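Local coordinates for Alpha/beta hydrolase fold protein (Nakamurella multipartita, PDB 4Y7D) that probably acts as a hydrolase of the alpha/beta hydrolase fold, its exact substrate not being established, at residues Gly70-Thr81 and Pro215-Gln226. Sequence-based numbering, arbitrary orientation. Where two conformers were deposited one is given.
Sequences GYFGTPLGSGVT and PRKAGFDNDMDQ
Gly70 and Gly219 bring the loop 70-81 and the helical segment 215-226 together at a CA-CA distance of 3.6 Å, where a CB on either residue would clash with the other segment. Beside them Phe72 N donates to Pro215 O over 3.0 Å, while the bond from Gly219 N to Gly70 O is weak. The Tyr71 ring rests on the helix with Gly219 CA over one face, a CH-pi contact 3.8 Å from the ring centroid. Its OH donates to Asp223 OD2 at 2.6 Å from above the carboxylate plane; this oxygen also hydrogen-bonds Ser42 OG and salt-bridges Arg68. A phenylalanine in place of Tyr71 would probably keep much of the ring packing but leave Asp223 OD2 without its hydroxyl donor. In the conformer described, Phe72 CZ lies over one face of the Arg216 guanidinium, and Pro215 CG meets the phenyl edge; Arg216 NH1 salt-bridges Asp47. Asn222 points its side chain at the loop, CG trans to the backbone N (chi1 -179°), and ND2 makes a nearly straight 2.9 Å bond to a lone pair of Val80 O. Leu76 CD1 packs against this amide. The contact thus joins helix 217-227 to the connection between strand 62-66 and helix 82-95, whose N-cap is Thr81.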
# COMPACT_ATOMS: atom_id res chain seq x y z
N GLY A 70 -2.28 4.03 -14.44
CA GLY A 70 -3.65 3.60 -14.57
C GLY A 70 -4.56 4.09 -13.49
O GLY A 70 -5.77 3.85 -13.57
N TYR A 71 -4.01 4.74 -12.45
CA TYR A 71 -4.77 5.30 -11.40
C TYR A 71 -4.75 6.82 -11.46
O TYR A 71 -3.69 7.47 -11.58
CB TYR A 71 -4.22 4.87 -10.07
CG TYR A 71 -4.37 3.39 -9.84
CD1 TYR A 71 -5.58 2.86 -9.41
CD2 TYR A 71 -3.30 2.48 -10.04
CE1 TYR A 71 -5.71 1.53 -9.14
CE2 TYR A 71 -3.43 1.11 -9.79
CZ TYR A 71 -4.64 0.65 -9.31
OH TYR A 71 -4.81 -0.68 -9.02
N PHE A 72 -5.95 7.39 -11.36
CA PHE A 72 -6.14 8.83 -11.45
C PHE A 72 -5.36 9.40 -12.63
O PHE A 72 -5.58 8.96 -13.75
CB PHE A 72 -5.81 9.52 -10.13
CG PHE A 72 -6.78 9.19 -9.01
CD1 PHE A 72 -8.14 9.06 -9.25
CD2 PHE A 72 -6.34 9.11 -7.68
CE1 PHE A 72 -9.03 8.75 -8.23
CE2 PHE A 72 -7.23 8.86 -6.64
CZ PHE A 72 -8.58 8.69 -6.92
N GLY A 73 -4.45 10.37 -12.39
CA GLY A 73 -3.82 11.05 -13.52
C GLY A 73 -2.58 10.42 -14.14
O GLY A 73 -2.08 10.96 -15.15
N THR A 74 -2.07 9.33 -13.57
CA THR A 74 -0.86 8.73 -14.13
C THR A 74 -1.26 7.82 -15.27
O THR A 74 -1.97 6.84 -15.04
CB THR A 74 -0.04 7.99 -13.10
OG1 THR A 74 0.30 8.86 -12.00
CG2 THR A 74 1.20 7.42 -13.69
N PRO A 75 -0.80 8.10 -16.48
CA PRO A 75 -1.21 7.24 -17.57
C PRO A 75 -0.64 5.84 -17.46
O PRO A 75 0.46 5.63 -17.00
CB PRO A 75 -0.69 7.94 -18.84
CG PRO A 75 0.30 8.91 -18.38
CD PRO A 75 0.13 9.15 -16.92
N LEU A 76 -1.42 4.85 -17.90
CA LEU A 76 -0.93 3.48 -17.91
C LEU A 76 0.39 3.33 -18.66
O LEU A 76 1.28 2.56 -18.23
CB LEU A 76 -2.05 2.55 -18.50
CG LEU A 76 -1.78 1.07 -18.35
CD1 LEU A 76 -1.45 0.67 -16.89
CD2 LEU A 76 -2.95 0.27 -18.88
N GLY A 77 0.54 4.09 -19.75
CA GLY A 77 1.72 4.04 -20.58
C GLY A 77 3.02 4.42 -19.88
O GLY A 77 4.11 4.12 -20.38
N SER A 78 2.93 5.07 -18.73
CA SER A 78 4.13 5.38 -17.96
C SER A 78 4.75 4.13 -17.29
O SER A 78 5.88 4.19 -16.77
CB SER A 78 3.80 6.44 -16.93
OG SER A 78 3.61 7.67 -17.58
N GLY A 79 4.01 3.02 -17.27
CA GLY A 79 4.57 1.76 -16.80
C GLY A 79 3.51 0.70 -16.54
O GLY A 79 2.76 0.79 -15.57
N VAL A 80 3.44 -0.28 -17.43
CA VAL A 80 2.50 -1.37 -17.26
C VAL A 80 2.95 -2.47 -16.32
O VAL A 80 2.22 -2.85 -15.36
CB VAL A 80 2.18 -1.93 -18.69
CG1 VAL A 80 1.47 -3.26 -18.64
CG2 VAL A 80 1.41 -0.88 -19.48
N THR A 81 4.15 -3.01 -16.51
CA THR A 81 4.63 -4.12 -15.71
C THR A 81 5.18 -3.64 -14.37
O THR A 81 5.57 -2.46 -14.26
CB THR A 81 5.73 -4.96 -16.41
OG1 THR A 81 6.94 -4.22 -16.51
CG2 THR A 81 5.28 -5.43 -17.79
N PRO A 215 -11.94 6.17 -12.28
CA PRO A 215 -10.50 6.48 -12.55
C PRO A 215 -9.50 5.54 -11.93
O PRO A 215 -8.29 5.74 -12.09
CB PRO A 215 -10.34 7.88 -11.98
CG PRO A 215 -11.31 7.90 -10.83
CD PRO A 215 -12.51 7.10 -11.30
N ARG A 216 -9.98 4.55 -11.19
CA ARG A 216 -9.14 3.49 -10.71
C ARG A 216 -9.22 2.22 -11.56
O ARG A 216 -8.47 1.29 -11.32
CB ARG A 216 -9.43 3.20 -9.25
CG ARG A 216 -9.27 4.38 -8.29
CD ARG A 216 -9.45 3.94 -6.86
NE ARG A 216 -10.14 4.91 -5.99
CZ ARG A 216 -9.54 5.66 -5.08
NH1 ARG A 216 -10.24 6.48 -4.34
NH2 ARG A 216 -8.23 5.63 -4.94
N LYS A 217 -10.10 2.17 -12.55
CA LYS A 217 -10.30 0.93 -13.29
C LYS A 217 -9.10 0.44 -14.13
O LYS A 217 -8.74 -0.75 -14.09
CB LYS A 217 -11.54 1.04 -14.16
CG LYS A 217 -11.83 -0.20 -14.93
CD LYS A 217 -13.17 -0.13 -15.63
CE LYS A 217 -13.22 -1.05 -16.85
NZ LYS A 217 -13.02 -2.50 -16.55
N ALA A 218 -8.47 1.35 -14.88
CA ALA A 218 -7.37 0.95 -15.77
C ALA A 218 -6.24 0.31 -15.01
O ALA A 218 -5.70 -0.72 -15.42
CB ALA A 218 -6.86 2.14 -16.59
N GLY A 219 -5.88 0.95 -13.90
CA GLY A 219 -4.76 0.49 -13.11
C GLY A 219 -5.08 -0.79 -12.36
O GLY A 219 -4.22 -1.66 -12.21
N PHE A 220 -6.33 -0.90 -11.91
CA PHE A 220 -6.75 -2.10 -11.19
C PHE A 220 -6.74 -3.32 -12.12
O PHE A 220 -6.17 -4.35 -11.78
CB PHE A 220 -8.14 -1.91 -10.59
CG PHE A 220 -8.64 -3.16 -9.90
CD1 PHE A 220 -8.08 -3.55 -8.72
CD2 PHE A 220 -9.59 -3.97 -10.52
CE1 PHE A 220 -8.48 -4.72 -8.09
CE2 PHE A 220 -10.04 -5.15 -9.90
CZ PHE A 220 -9.49 -5.51 -8.67
N ASP A 221 -7.35 -3.19 -13.30
CA ASP A 221 -7.37 -4.29 -14.28
C ASP A 221 -5.94 -4.67 -14.72
O ASP A 221 -5.57 -5.84 -14.82
CB ASP A 221 -8.15 -3.84 -15.52
CG ASP A 221 -9.66 -3.81 -15.28
OD1 ASP A 221 -10.11 -4.34 -14.25
OD2 ASP A 221 -10.38 -3.29 -16.14
N ASN A 222 -5.11 -3.65 -14.90
CA ASN A 222 -3.71 -3.89 -15.23
C ASN A 222 -2.98 -4.67 -14.11
O ASN A 222 -2.25 -5.63 -14.35
CB ASN A 222 -2.98 -2.56 -15.46
CG ASN A 222 -1.54 -2.80 -15.83
OD1 ASN A 222 -1.28 -3.47 -16.81
ND2 ASN A 222 -0.62 -2.31 -15.06
N ASP A 223 -3.19 -4.25 -12.88
CA ASP A 223 -2.55 -4.93 -11.73
C ASP A 223 -3.02 -6.40 -11.66
O ASP A 223 -2.23 -7.33 -11.46
CB ASP A 223 -2.89 -4.25 -10.40
CG ASP A 223 -2.22 -2.93 -10.18
OD1 ASP A 223 -1.27 -2.54 -10.91
OD2 ASP A 223 -2.67 -2.23 -9.21
N MSE A 224 -4.31 -6.61 -11.84
CA MSE A 224 -4.82 -8.00 -11.74
C MSE A 224 -4.21 -8.84 -12.83
O MSE A 224 -3.85 -10.02 -12.64
CB MSE A 224 -6.36 -8.04 -11.76
CG MSE A 224 -6.93 -7.33 -10.53
SE MSE A 224 -6.47 -7.98 -8.71
CE MSE A 224 -5.04 -6.78 -8.17
N ASP A 225 -4.08 -8.29 -14.03
CA ASP A 225 -3.50 -9.02 -15.11
C ASP A 225 -1.99 -9.29 -14.88
O ASP A 225 -1.50 -10.42 -15.08
CB ASP A 225 -3.71 -8.28 -16.42
CG ASP A 225 -2.97 -8.91 -17.53
OD1 ASP A 225 -3.13 -10.10 -17.74
OD2 ASP A 225 -2.22 -8.22 -18.23
N GLN A 226 -1.27 -8.26 -14.42
CA GLN A 226 0.15 -8.40 -14.24
C GLN A 226 0.49 -9.32 -13.09
O GLN A 226 1.43 -10.09 -13.17
CB GLN A 226 0.79 -7.03 -13.99
CG GLN A 226 0.86 -6.14 -15.23
CD GLN A 226 1.70 -6.77 -16.30
OE1 GLN A 226 2.77 -7.25 -16.02
NE2 GLN A 226 1.21 -6.82 -17.49
O HOH W 1 -7.42 5.64 -14.82
O HOH W 2 -8.19 8.19 -14.55
O HOH W 3 1.04 -3.66 -12.17